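Local coordinates for peptidoglycan N-acetylglucosamine deacetylase (Agathobacter rectalis, PDB 5JMU), which probably removes acetyl groups from N-acetylglucosamine in peptidoglycan as a zinc-dependent hydrolase, this chain being its catalytic domain, at residues D58-I63 / K104-N109; V73-A78 / E97-I102; Q90-D95 / N138-R143; I114-G119 / L145-W150. All blocks are in the same frame, centred on the assembly; numbering follows the deposited sequence. Where two conformers were deposited one is given.

Contact 1. Residues D58-I63 / K104-N109; sequences DYQNMI and KAQTGN
Gln106 reaches across from helix 89-107 to residues 60-63, its chain bent at chi2 (-71°) so that the amide arrives at Gln60 and Asn61. NE2 donates to Gln60 OE1 over 3.2 Å, on a lone pair and in the carbonyl plane of Gln60, although the two amide planes are turned 76° apart. Gln60 NE2 is held in turn by Asn54 OD1, so both ends of that amide are engaged and its rotation is fixed. The other amide atom, Gln106 OE1, comes within 3.5 Å of Asn61 CA, while CB of Gln106 lies 3.9 Å from Ile63 CG2. Helices 61-68 and 89-107 are neighbours on the outside of the distorted beta/alpha barrel of the NodB homology domain, and the contact joins the beginning of one to the end of the other near the surface. Next, Thr107 sets CG2 3.8 Å from Ile63 CG2. Its OG1 bonds to Ile103 O and accepts from Asn109 N at 3.1 Å, forming an ST turn. Gly108 leaves the helix with positive phi (90°), a conformation calling for glycine, and its O takes Lys104 NZ at 2.8 Å from above the carbonyl plane.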
loop_
_atom_site.group_PDB
_atom_site.type_symbol
_atom_site.label_atom_id
_atom_site.label_comp_id
_atom_site.label_asym_id
_atom_site.label_seq_id
_atom_site.Cartn_x
_atom_site.Cartn_y
_atom_site.Cartn_z
ATOM N N ASP A 58 -14.861 5.350 -11.577
ATOM C CA ASP A 58 -15.137 6.770 -11.841
ATOM C C ASP A 58 -13.957 7.663 -11.424
ATOM O O ASP A 58 -13.974 8.870 -11.684
ATOM C CB ASP A 58 -16.393 7.274 -11.108
ATOM C CG ASP A 58 -17.682 6.734 -11.684
ATOM O OD1 ASP A 58 -17.690 6.221 -12.825
ATOM O OD2 ASP A 58 -18.707 6.853 -10.977
ATOM N N TYR A 59 -12.958 7.084 -10.760
ATOM C CA TYR A 59 -11.772 7.848 -10.314
ATOM C C TYR A 59 -10.497 7.262 -10.891
ATOM O O TYR A 59 -9.383 7.526 -10.396
ATOM C CB TYR A 59 -11.727 7.886 -8.763
ATOM C CG TYR A 59 -12.887 8.689 -8.280
ATOM C CD1 TYR A 59 -12.821 10.067 -8.250
ATOM C CD2 TYR A 59 -14.077 8.077 -7.921
ATOM C CE1 TYR A 59 -13.902 10.816 -7.847
ATOM C CE2 TYR A 59 -15.156 8.826 -7.515
ATOM C CZ TYR A 59 -15.060 10.184 -7.472
ATOM O OH TYR A 59 -16.141 10.945 -7.099
ATOM N N GLN A 60 -10.622 6.469 -11.952
ATOM C CA GLN A 60 -9.448 5.748 -12.468
ATOM C C GLN A 60 -8.308 6.683 -12.946
ATOM O O GLN A 60 -7.117 6.337 -12.825
ATOM C CB GLN A 60 -9.873 4.813 -13.587
ATOM C CG GLN A 60 -8.931 3.658 -13.820
ATOM C CD GLN A 60 -9.290 2.891 -15.085
ATOM O OE1 GLN A 60 -8.913 3.292 -16.179
ATOM N NE2 GLN A 60 -10.050 1.807 -14.943
ATOM N N ASN A 61 -8.674 7.864 -13.456
ATOM C CA ASN A 61 -7.657 8.822 -13.881
ATOM C C ASN A 61 -6.801 9.345 -12.740
ATOM O O ASN A 61 -5.729 9.910 -12.989
ATOM C CB ASN A 61 -8.312 9.992 -14.590
ATOM C CG ASN A 61 -9.265 10.738 -13.672
ATOM O OD1 ASN A 61 -10.100 10.113 -13.001
ATOM N ND2 ASN A 61 -9.141 12.085 -13.614
HETATM N N MSE A 62 -7.232 9.132 -11.483
HETATM C CA MSE A 62 -6.353 9.508 -10.361
HETATM C C MSE A 62 -5.091 8.688 -10.298
HETATM O O MSE A 62 -4.104 9.127 -9.699
HETATM C CB MSE A 62 -7.070 9.405 -9.025
HETATM C CG MSE A 62 -8.138 10.448 -8.796
HETATM SE SE MSE A 62 -7.459 12.293 -8.844
HETATM C CE MSE A 62 -7.701 12.677 -10.670
ATOM N N ILE A 63 -5.094 7.511 -10.926
ATOM C CA ILE A 63 -3.869 6.708 -10.972
ATOM C C ILE A 63 -2.814 7.460 -11.810
ATOM O O ILE A 63 -1.636 7.530 -11.432
ATOM C CB ILE A 63 -4.144 5.336 -11.556
ATOM C CG1 ILE A 63 -5.042 4.571 -10.597
ATOM C CG2 ILE A 63 -2.825 4.568 -11.888
ATOM C CD1 ILE A 63 -5.591 3.238 -11.202
ATOM N N LYS A 104 -0.553 0.567 -16.426
ATOM C CA LYS A 104 0.214 0.857 -17.633
ATOM C C LYS A 104 -0.503 1.855 -18.536
ATOM O O LYS A 104 0.106 2.814 -19.055
ATOM C CB LYS A 104 0.474 -0.452 -18.393
ATOM C CG LYS A 104 1.025 -0.240 -19.773
ATOM C CD LYS A 104 2.455 0.247 -19.710
ATOM C CE LYS A 104 3.074 0.106 -21.123
ATOM N NZ LYS A 104 4.353 0.840 -21.334
ATOM N N ALA A 105 -1.810 1.610 -18.755
ATOM C CA ALA A 105 -2.669 2.516 -19.555
ATOM C C ALA A 105 -2.594 3.944 -19.011
ATOM O O ALA A 105 -2.421 4.924 -19.749
ATOM C CB ALA A 105 -4.125 2.010 -19.525
ATOM N N GLN A 106 -2.704 4.050 -17.691
ATOM C CA GLN A 106 -2.805 5.363 -17.047
ATOM C C GLN A 106 -1.458 6.087 -16.907
ATOM O O GLN A 106 -1.398 7.294 -17.078
ATOM C CB GLN A 106 -3.422 5.194 -15.642
ATOM C CG GLN A 106 -4.948 4.901 -15.647
ATOM C CD GLN A 106 -5.802 6.100 -16.064
ATOM O OE1 GLN A 106 -5.362 7.254 -16.018
ATOM N NE2 GLN A 106 -7.046 5.831 -16.509
ATOM N N THR A 107 -0.389 5.336 -16.610
ATOM C CA THR A 107 0.888 5.937 -16.224
ATOM C C THR A 107 1.970 5.740 -17.261
ATOM O O THR A 107 3.000 6.420 -17.209
ATOM C CB THR A 107 1.448 5.369 -14.914
ATOM O OG1 THR A 107 1.916 4.015 -15.096
ATOM C CG2 THR A 107 0.383 5.406 -13.821
ATOM N N GLY A 108 1.776 4.789 -18.171
ATOM C CA GLY A 108 2.814 4.485 -19.142
ATOM C C GLY A 108 3.787 3.414 -18.686
ATOM O O GLY A 108 4.586 2.922 -19.491
ATOM N N ASN A 109 3.709 3.031 -17.415
ATOM C CA ASN A 109 4.651 2.066 -16.858
ATOM C C ASN A 109 3.944 0.900 -16.181
ATOM O O ASN A 109 2.869 1.060 -15.653
ATOM C CB ASN A 109 5.547 2.739 -15.820
ATOM C CG ASN A 109 6.350 3.867 -16.403
ATOM O OD1 ASN A 109 7.100 3.673 -17.345
ATOM N ND2 ASN A 109 6.189 5.052 -15.845
#

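Contact 2. Residues V73-A78 / E97-I102; sequences VAIHSA and EQMNSI. With ZN (zinc ion), chain C.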
loop_
_atom_site.group_PDB
_atom_site.type_symbol
_atom_site.label_atom_id
_atom_site.label_comp_id
_atom_site.label_asym_id
_atom_site.label_seq_id
_atom_site.Cartn_x
_atom_site.Cartn_y
_atom_site.Cartn_z
ATOM N N VAL A 73 2.979 4.142 -7.650
ATOM C CA VAL A 73 1.734 3.460 -7.942
ATOM C C VAL A 73 2.009 1.966 -7.980
ATOM O O VAL A 73 2.882 1.492 -8.752
ATOM C CB VAL A 73 1.156 3.956 -9.293
ATOM C CG1 VAL A 73 -0.070 3.076 -9.697
ATOM C CG2 VAL A 73 0.754 5.396 -9.141
ATOM N N ALA A 74 1.335 1.244 -7.087
ATOM C CA ALA A 74 1.567 -0.187 -6.898
ATOM C C ALA A 74 0.221 -0.943 -6.998
ATOM O O ALA A 74 -0.851 -0.349 -6.955
ATOM C CB ALA A 74 2.230 -0.427 -5.547
ATOM N N ILE A 75 0.280 -2.265 -7.131
ATOM C CA ILE A 75 -0.941 -3.052 -7.284
ATOM C C ILE A 75 -1.521 -3.515 -5.974
ATOM O O ILE A 75 -0.763 -3.982 -5.150
ATOM C CB ILE A 75 -0.640 -4.293 -8.141
ATOM C CG1 ILE A 75 -0.255 -3.850 -9.549
ATOM C CG2 ILE A 75 -1.901 -5.212 -8.208
ATOM C CD1 ILE A 75 0.262 -4.995 -10.486
ATOM N N HIS A 76 -2.848 -3.376 -5.784
ATOM C CA HIS A 76 -3.541 -4.051 -4.670
ATOM C C HIS A 76 -4.371 -5.186 -5.284
ATOM O O HIS A 76 -4.063 -6.372 -5.110
ATOM C CB HIS A 76 -4.376 -3.041 -3.880
ATOM C CG HIS A 76 -4.869 -3.512 -2.534
ATOM N ND1 HIS A 76 -4.144 -4.354 -1.706
ATOM C CD2 HIS A 76 -6.009 -3.201 -1.873
ATOM C CE1 HIS A 76 -4.854 -4.556 -0.592
ATOM N NE2 HIS A 76 -5.991 -3.882 -0.674
ATOM N N SER A 77 -5.353 -4.814 -6.087
ATOM C CA SER A 77 -6.178 -5.814 -6.779
ATOM C C SER A 77 -7.174 -5.118 -7.693
ATOM O O SER A 77 -7.693 -4.077 -7.338
ATOM C CB SER A 77 -6.937 -6.679 -5.747
ATOM O OG SER A 77 -7.938 -7.444 -6.411
ATOM N N ALA A 78 -7.431 -5.663 -8.873
ATOM C CA ALA A 78 -8.426 -5.006 -9.714
ATOM C C ALA A 78 -9.803 -5.102 -9.081
ATOM O O ALA A 78 -10.505 -4.091 -8.955
ATOM C CB ALA A 78 -8.429 -5.618 -11.165
ATOM N N GLU A 97 -2.815 -8.997 -13.127
ATOM C CA GLU A 97 -2.480 -8.499 -14.471
ATOM C C GLU A 97 -3.477 -7.487 -14.995
ATOM O O GLU A 97 -3.095 -6.529 -15.691
ATOM C CB GLU A 97 -2.350 -9.680 -15.445
ATOM C CG GLU A 97 -1.113 -10.522 -15.149
ATOM C CD GLU A 97 -1.060 -11.758 -16.051
ATOM O OE1 GLU A 97 -1.921 -11.867 -16.978
ATOM O OE2 GLU A 97 -0.175 -12.623 -15.816
ATOM N N GLN A 98 -4.759 -7.684 -14.695
ATOM C CA GLN A 98 -5.753 -6.666 -15.088
ATOM C C GLN A 98 -5.417 -5.319 -14.431
ATOM O O GLN A 98 -5.491 -4.239 -15.073
ATOM C CB GLN A 98 -7.148 -7.131 -14.682
ATOM C CG GLN A 98 -7.662 -8.193 -15.668
ATOM C CD GLN A 98 -8.824 -8.984 -15.100
ATOM O OE1 GLN A 98 -8.949 -10.193 -15.338
ATOM N NE2 GLN A 98 -9.674 -8.308 -14.332
HETATM N N MSE A 99 -5.038 -5.351 -13.160
HETATM C CA MSE A 99 -4.730 -4.115 -12.473
HETATM C C MSE A 99 -3.445 -3.484 -13.042
HETATM O O MSE A 99 -3.350 -2.269 -13.247
HETATM C CB MSE A 99 -4.583 -4.347 -10.962
HETATM C CG MSE A 99 -4.516 -3.009 -10.181
HETATM SE SE MSE A 99 -6.225 -2.011 -10.300
HETATM C CE MSE A 99 -5.688 -0.438 -11.384
ATOM N N ASN A 100 -2.438 -4.323 -13.316
ATOM C CA ASN A 100 -1.221 -3.811 -13.904
ATOM C C ASN A 100 -1.493 -3.148 -15.247
ATOM O O ASN A 100 -0.886 -2.135 -15.567
ATOM C CB ASN A 100 -0.195 -4.932 -14.107
ATOM C CG ASN A 100 1.089 -4.391 -14.591
ATOM O OD1 ASN A 100 1.811 -3.776 -13.825
ATOM N ND2 ASN A 100 1.387 -4.593 -15.885
ATOM N N SER A 101 -2.380 -3.739 -16.031
ATOM C CA SER A 101 -2.705 -3.191 -17.348
ATOM C C SER A 101 -3.330 -1.803 -17.218
ATOM O O SER A 101 -3.013 -0.904 -18.022
ATOM C CB SER A 101 -3.625 -4.120 -18.100
ATOM O OG SER A 101 -2.798 -5.162 -18.581
ATOM N N ILE A 102 -4.199 -1.627 -16.225
ATOM C CA ILE A 102 -4.782 -0.294 -16.024
ATOM C C ILE A 102 -3.692 0.692 -15.608
ATOM O O ILE A 102 -3.681 1.860 -16.068
ATOM C CB ILE A 102 -5.934 -0.335 -14.990
ATOM C CG1 ILE A 102 -7.147 -1.015 -15.638
ATOM C CG2 ILE A 102 -6.285 1.066 -14.543
ATOM C CD1 ILE A 102 -8.160 -1.533 -14.562
HETATM ZN ZN ZN C . -7.625 -3.689 0.630
HETATM O O HOH W 1 -6.443 -2.868 2.100
HETATM O O HOH W 2 -9.169 -3.454 2.054
HETATM O O HOH W 3 -7.232 -5.607 1.569
#
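Met99, a selenomethionine, lies over Ser77 and Ala78, its SE 3.8 Å from Ala78 CA and 3.9 Å from Ser77 O. CG stands anti to the backbone N of Met99 (chi1 -169°), and the bend at chi2 then brings SE to these two residues. Ile75 slides past Met99 in the opposite sense, CG2 3.9 Å from Met99 CB, while its other branch puts CD1 3.7 Å from Asn100 CB. Ala78 CB fits between Met99 and Gln98, 4.0 Å from Gln98 CB. Strand and helix run at 141° to each other, their axes 8.2 Å apart at closest, as a helix covers a strand in a beta/alpha barrel. Shortening Ile75 to an alanine would probably open a gap against Met99 and Asn100. Next to it, His76 binds zinc through NE2 at 2.1 Å; Asp28, His80 and three waters complete the six ligands, and the bond from ND1 to Arg115 O fixes the turn of the ring. The touching is mostly apolar; the amide of Asn100 bonds to Ala111 and Asp110, and Ser77 OG to Asp95. Helix and strand thus meet by van der Waals packing, while His76 leads its imidazole away from the helix to the metal.

Contact 3. Residues Q90-D95 / N138-R143; sequences QAFFDD and NDVTAR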
loop_
_atom_site.group_PDB
_atom_site.type_symbol
_atom_site.label_atom_id
_atom_site.label_comp_id
_atom_site.label_asym_id
_atom_site.label_seq_id
_atom_site.Cartn_x
_atom_site.Cartn_y
_atom_site.Cartn_z
ATOM N N GLN A 90 -4.017 -19.010 -10.656
ATOM C CA GLN A 90 -4.371 -18.465 -11.952
ATOM C C GLN A 90 -5.342 -17.275 -11.827
ATOM O O GLN A 90 -5.163 -16.252 -12.497
ATOM C CB GLN A 90 -4.933 -19.593 -12.824
ATOM C CG GLN A 90 -3.864 -20.662 -13.227
ATOM C CD GLN A 90 -3.517 -21.704 -12.108
ATOM O OE1 GLN A 90 -4.223 -21.830 -11.066
ATOM N NE2 GLN A 90 -2.432 -22.470 -12.346
ATOM N N ALA A 91 -6.356 -17.416 -10.966
ATOM C CA ALA A 91 -7.303 -16.319 -10.743
ATOM C C ALA A 91 -6.621 -15.112 -10.118
ATOM O O ALA A 91 -6.902 -13.967 -10.479
ATOM C CB ALA A 91 -8.446 -16.819 -9.845
ATOM N N PHE A 92 -5.700 -15.343 -9.186
ATOM C CA PHE A 92 -4.989 -14.244 -8.559
ATOM C C PHE A 92 -4.223 -13.456 -9.600
ATOM O O PHE A 92 -4.311 -12.223 -9.621
ATOM C CB PHE A 92 -4.033 -14.760 -7.485
ATOM C CG PHE A 92 -3.255 -13.653 -6.848
ATOM C CD1 PHE A 92 -3.857 -12.906 -5.861
ATOM C CD2 PHE A 92 -1.979 -13.342 -7.300
ATOM C CE1 PHE A 92 -3.178 -11.836 -5.272
ATOM C CE2 PHE A 92 -1.270 -12.262 -6.731
ATOM C CZ PHE A 92 -1.868 -11.540 -5.721
ATOM N N PHE A 93 -3.477 -14.161 -10.457
ATOM C CA PHE A 93 -2.635 -13.434 -11.415
ATOM C C PHE A 93 -3.470 -12.857 -12.538
ATOM O O PHE A 93 -3.099 -11.805 -13.056
ATOM C CB PHE A 93 -1.496 -14.321 -11.951
ATOM C CG PHE A 93 -0.381 -14.446 -10.958
ATOM C CD1 PHE A 93 0.366 -13.328 -10.614
ATOM C CD2 PHE A 93 -0.148 -15.648 -10.281
ATOM C CE1 PHE A 93 1.393 -13.413 -9.648
ATOM C CE2 PHE A 93 0.871 -15.744 -9.332
ATOM C CZ PHE A 93 1.627 -14.634 -9.012
ATOM N N ASP A 94 -4.595 -13.479 -12.909
ATOM C CA ASP A 94 -5.466 -12.802 -13.873
ATOM C C ASP A 94 -5.900 -11.438 -13.334
ATOM O O ASP A 94 -5.855 -10.422 -14.047
ATOM C CB ASP A 94 -6.698 -13.640 -14.196
ATOM C CG ASP A 94 -6.413 -14.808 -15.164
ATOM O OD1 ASP A 94 -5.336 -14.885 -15.766
ATOM O OD2 ASP A 94 -7.314 -15.650 -15.297
ATOM N N ASP A 95 -6.304 -11.403 -12.075
ATOM C CA ASP A 95 -6.663 -10.126 -11.468
ATOM C C ASP A 95 -5.489 -9.163 -11.316
ATOM O O ASP A 95 -5.631 -7.965 -11.606
ATOM C CB ASP A 95 -7.318 -10.402 -10.108
ATOM C CG ASP A 95 -7.736 -9.122 -9.395
ATOM O OD1 ASP A 95 -8.891 -8.685 -9.612
ATOM O OD2 ASP A 95 -6.905 -8.624 -8.597
ATOM N N ASN A 138 5.902 -16.969 -3.384
ATOM C CA ASN A 138 6.943 -17.474 -4.265
ATOM C C ASN A 138 6.678 -17.112 -5.738
ATOM O O ASN A 138 7.613 -16.704 -6.451
ATOM C CB ASN A 138 7.093 -18.984 -4.022
ATOM C CG ASN A 138 7.788 -19.283 -2.664
ATOM O OD1 ASN A 138 9.002 -19.086 -2.558
ATOM N ND2 ASN A 138 7.025 -19.739 -1.628
ATOM N N ASP A 139 5.438 -17.197 -6.183
ATOM C CA ASP A 139 5.127 -16.880 -7.588
ATOM C C ASP A 139 5.339 -15.396 -7.890
ATOM O O ASP A 139 5.820 -15.047 -8.984
ATOM C CB ASP A 139 3.695 -17.287 -7.923
ATOM C CG ASP A 139 3.495 -18.801 -7.875
ATOM O OD1 ASP A 139 4.401 -19.521 -8.291
ATOM O OD2 ASP A 139 2.463 -19.246 -7.346
ATOM N N VAL A 140 4.968 -14.512 -6.970
ATOM C CA VAL A 140 5.142 -13.087 -7.193
ATOM C C VAL A 140 6.629 -12.776 -7.330
ATOM O O VAL A 140 7.060 -12.025 -8.202
ATOM C CB VAL A 140 4.467 -12.306 -6.018
ATOM C CG1 VAL A 140 4.947 -10.871 -5.913
ATOM C CG2 VAL A 140 2.952 -12.360 -6.177
ATOM N N THR A 141 7.442 -13.399 -6.465
ATOM C CA THR A 141 8.888 -13.217 -6.500
ATOM C C THR A 141 9.474 -13.720 -7.821
ATOM O O THR A 141 10.344 -13.043 -8.428
ATOM C CB THR A 141 9.511 -13.935 -5.300
ATOM O OG1 THR A 141 8.916 -13.392 -4.102
ATOM C CG2 THR A 141 11.014 -13.737 -5.287
ATOM N N ALA A 142 9.020 -14.895 -8.274
ATOM C CA ALA A 142 9.503 -15.466 -9.543
ATOM C C ALA A 142 9.162 -14.537 -10.708
ATOM O O ALA A 142 9.879 -14.501 -11.731
ATOM C CB ALA A 142 8.871 -16.851 -9.760
ATOM N N ARG A 143 8.040 -13.828 -10.596
ATOM C CA ARG A 143 7.660 -12.863 -11.627
ATOM C C ARG A 143 8.373 -11.513 -11.528
ATOM O O ARG A 143 8.074 -10.602 -12.325
ATOM C CB ARG A 143 6.147 -12.629 -11.600
ATOM C CG ARG A 143 5.470 -13.895 -12.061
ATOM C CD ARG A 143 3.997 -13.988 -11.720
ATOM N NE ARG A 143 3.178 -13.234 -12.653
ATOM C CZ ARG A 143 2.241 -13.736 -13.454
ATOM N NH1 ARG A 143 1.955 -15.037 -13.477
ATOM N NH2 ARG A 143 1.571 -12.904 -14.228
#
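Phe92 meets Val140 loosely, CE2 lying 4.3 Å from Val140 CG2, and turns the rest of its ring toward Leu136 and Phe116. Phe93 carries most of the contact. The guanidinium of Arg143 lies flat on one face of its ring, planes 7° apart and centres 3.9 Å apart, an off-centre cation-pi stack. Arg143 CD sits over the same face, 3.4 Å from Phe93 CE1, because the arginine chain bends at chi3 (80°) and so brings both its last methylene and its flat head down on the ring. Phe92 CD2 lies 3.9 Å above the plane of the Phe93 ring, over its centre, so Phe92 CD2 and the guanidinium lie on opposite faces. At the rim, Asp139 CB approaches near the ring plane, 3.5 Å from Phe93 CE2. Val140 CG2 is 3.9 Å from Phe93 CZ. One turn further along the helix, Glu97 OE2 forms a salt bridge with Arg143 NH2, modelled implausibly short and doubtful in detail. Asp139 lies beside Glu89 (nearest side-chain atoms about 3 Å), a residue seen to bind magnesium in a structure of this protein, though not in this chain's model. With axes 12.0 Å apart and inclined at 45°, the helices meet through long side chains, the cation-pi stack joining helix 89-107 to the residue that follows helix 132-142, its neighbour on the outside of the deacetylase barrel.

Contact 4. Residues I114-G119 / L145-W150; sequences IRFPGG and LLYCDW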
loop_
_atom_site.group_PDB
_atom_site.type_symbol
_atom_site.label_atom_id
_atom_site.label_comp_id
_atom_site.label_asym_id
_atom_site.label_seq_id
_atom_site.Cartn_x
_atom_site.Cartn_y
_atom_site.Cartn_z
ATOM N N ILE A 114 3.575 -4.829 -5.183
ATOM C CA ILE A 114 2.183 -5.140 -4.878
ATOM C C ILE A 114 1.947 -5.201 -3.384
ATOM O O ILE A 114 2.900 -5.287 -2.577
ATOM C CB ILE A 114 1.724 -6.494 -5.528
ATOM C CG1 ILE A 114 2.283 -7.687 -4.734
ATOM C CG2 ILE A 114 2.189 -6.588 -6.962
ATOM C CD1 ILE A 114 1.615 -9.033 -5.152
ATOM N N ARG A 115 0.676 -5.143 -2.978
ATOM C CA ARG A 115 0.293 -5.483 -1.610
ATOM C C ARG A 115 -0.859 -6.458 -1.723
ATOM O O ARG A 115 -1.906 -6.121 -2.280
ATOM C CB ARG A 115 -0.119 -4.258 -0.809
ATOM C CG ARG A 115 -0.684 -4.673 0.610
ATOM C CD ARG A 115 -0.874 -3.421 1.454
ATOM N NE ARG A 115 0.405 -2.883 1.905
ATOM C CZ ARG A 115 0.566 -1.595 2.268
ATOM N NH1 ARG A 115 -0.463 -0.742 2.176
ATOM N NH2 ARG A 115 1.749 -1.153 2.739
ATOM N N PHE A 116 -0.687 -7.647 -1.166
ATOM C CA PHE A 116 -1.753 -8.629 -1.191
ATOM C C PHE A 116 -2.964 -8.130 -0.422
ATOM O O PHE A 116 -2.801 -7.601 0.685
ATOM C CB PHE A 116 -1.294 -9.926 -0.526
ATOM C CG PHE A 116 -0.269 -10.685 -1.284
ATOM C CD1 PHE A 116 -0.604 -11.485 -2.392
ATOM C CD2 PHE A 116 1.077 -10.616 -0.900
ATOM C CE1 PHE A 116 0.362 -12.244 -3.076
ATOM C CE2 PHE A 116 2.074 -11.369 -1.611
ATOM C CZ PHE A 116 1.722 -12.177 -2.704
ATOM N N PRO A 117 -4.182 -8.322 -0.970
ATOM C CA PRO A 117 -5.367 -8.009 -0.173
ATOM C C PRO A 117 -5.393 -8.856 1.101
ATOM O O PRO A 117 -5.200 -10.072 1.076
ATOM C CB PRO A 117 -6.523 -8.325 -1.149
ATOM C CG PRO A 117 -5.906 -7.959 -2.524
ATOM C CD PRO A 117 -4.509 -8.543 -2.414
ATOM N N GLY A 118 -5.569 -8.175 2.231
ATOM C CA GLY A 118 -5.536 -8.794 3.546
ATOM C C GLY A 118 -4.115 -8.913 4.102
ATOM O O GLY A 118 -3.927 -9.392 5.230
ATOM N N GLY A 119 -3.117 -8.487 3.324
ATOM C CA GLY A 119 -1.708 -8.684 3.680
ATOM C C GLY A 119 -1.214 -10.065 3.255
ATOM O O GLY A 119 -2.027 -10.961 3.035
ATOM N N LEU A 145 8.307 -9.411 -9.097
ATOM C CA LEU A 145 7.558 -8.414 -8.342
ATOM C C LEU A 145 7.971 -8.369 -6.860
ATOM O O LEU A 145 8.450 -9.374 -6.312
ATOM C CB LEU A 145 6.069 -8.717 -8.443
ATOM C CG LEU A 145 5.479 -8.521 -9.836
ATOM C CD1 LEU A 145 4.079 -9.066 -9.773
ATOM C CD2 LEU A 145 5.495 -7.025 -10.166
ATOM N N LEU A 146 7.827 -7.208 -6.240
ATOM C CA LEU A 146 8.090 -7.039 -4.815
ATOM C C LEU A 146 6.757 -6.921 -4.135
ATOM O O LEU A 146 5.794 -6.477 -4.763
ATOM C CB LEU A 146 8.895 -5.773 -4.528
ATOM C CG LEU A 146 10.247 -5.757 -5.240
ATOM C CD1 LEU A 146 10.770 -4.321 -5.330
ATOM C CD2 LEU A 146 11.194 -6.666 -4.533
ATOM N N TYR A 147 6.662 -7.343 -2.877
ATOM C CA TYR A 147 5.398 -7.118 -2.165
ATOM C C TYR A 147 5.710 -6.494 -0.815
ATOM O O TYR A 147 6.801 -6.665 -0.273
ATOM C CB TYR A 147 4.579 -8.408 -1.983
ATOM C CG TYR A 147 5.163 -9.466 -1.051
ATOM C CD1 TYR A 147 6.086 -10.418 -1.509
ATOM C CD2 TYR A 147 4.771 -9.511 0.301
ATOM C CE1 TYR A 147 6.594 -11.414 -0.643
ATOM C CE2 TYR A 147 5.260 -10.491 1.167
ATOM C CZ TYR A 147 6.183 -11.411 0.702
ATOM O OH TYR A 147 6.651 -12.364 1.601
ATOM N N CYS A 148 4.762 -5.741 -0.294
ATOM C CA CYS A 148 4.979 -5.043 0.983
ATOM C C CYS A 148 3.716 -5.131 1.846
ATOM O O CYS A 148 2.590 -4.907 1.372
ATOM C CB CYS A 148 5.338 -3.587 0.697
ATOM S SG CYS A 148 5.964 -2.700 2.142
ATOM N N ASP A 149 3.909 -5.569 3.095
ATOM C CA ASP A 149 2.877 -5.485 4.113
ATOM C C ASP A 149 3.030 -4.147 4.855
ATOM O O ASP A 149 3.193 -3.134 4.199
ATOM C CB ASP A 149 2.999 -6.714 5.021
ATOM C CG ASP A 149 2.722 -8.005 4.257
ATOM O OD1 ASP A 149 1.741 -8.040 3.454
ATOM O OD2 ASP A 149 3.468 -8.985 4.418
ATOM N N TRP A 150 2.984 -4.139 6.192
ATOM C CA TRP A 150 3.095 -2.877 6.929
ATOM C C TRP A 150 3.527 -3.181 8.363
ATOM O O TRP A 150 3.423 -4.321 8.800
ATOM C CB TRP A 150 1.749 -2.112 6.936
ATOM C CG TRP A 150 0.636 -2.926 7.563
ATOM C CD1 TRP A 150 0.181 -2.852 8.879
ATOM C CD2 TRP A 150 -0.185 -3.920 6.913
ATOM N NE1 TRP A 150 -0.838 -3.770 9.068
ATOM C CE2 TRP A 150 -1.079 -4.430 7.879
ATOM C CE3 TRP A 150 -0.249 -4.427 5.595
ATOM C CZ2 TRP A 150 -2.039 -5.425 7.574
ATOM C CZ3 TRP A 150 -1.184 -5.426 5.306
ATOM C CH2 TRP A 150 -2.066 -5.906 6.286
HETATM O O HOH W 4 1.636 -7.570 0.754
#
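Ile114 and Tyr147 form a parallel beta bridge in the NodB homology domain, and the chain after Ile114 swings into a type II turn, Phe116 to Gly119, close to the zinc site; the Arg-Phe-Pro-Gly and Asp-Trp stretches are consistent with the groove-lining motifs of family 4 carbohydrate esterases. Backbone bonds set the register: Ile114 N to Leu146 O at 2.8 Å, and Cys148 N to Ile114 O at 3.0 Å. Side-chain bonds follow from Arg115, whose bend at chi3 (-73°) turns NE and NH2 toward two carbonyls. NE donates to Cys148 O at 3.0 Å, nearly in the guanidinium plane but from above the carbonyl plane. NH2 donates to Asp149 O at 2.9 Å, the acceptor tilted out of the guanidinium plane and the donor again above the carbonyl plane. NH1 forms a salt bridge with Asp27, which precedes the zinc ligand Asp28 in sequence. A leucine here would probably strip Asp27 of its charged mate and leave the carbonyls of Cys148 and Asp149 without these donors. Among apolar contacts, Ile114 CG1 lies 3.7 Å from Tyr147 CB. The edge of Phe116 points at the face of Tyr147, planes 65° apart, centroids 5.4 Å apart. Gly119, where a CB would clash with the tryptophan, lets its CA lie 3.7 Å from Trp150 CZ3. Finally, Asp149 OD2 bonds to Ser120 OG, and a water accepts from Phe116 N and donates to Asp149 OD1 at 2.7 Å.

In the fold
From the N terminus, contact 1 opens at 58-63 and contact 2 at 73-78, then helix 89-107 begins with 90-95 of contact 3. That helix closes contact 2 at 97-102 and contact 1 at 104-109, so contact 2 nests inside contact 1 and the two meet where Ile63 packs on Met99, Val73 and Ile102. Contact 3 crosses both, closing at 138-143. Contact 4, from 114-119 to 145-150, is in series with contacts 1 and 2 but crosses contact 3. Contacts 1 and 3 tie helix 89-107 to helices 61-68 and 132-142, contact 2 lays it on strand 72-77, and contact 4 joins strand 146-147 to 114-119, whose Arg115 backbone bonds to Ile75 O and the imidazole of His76.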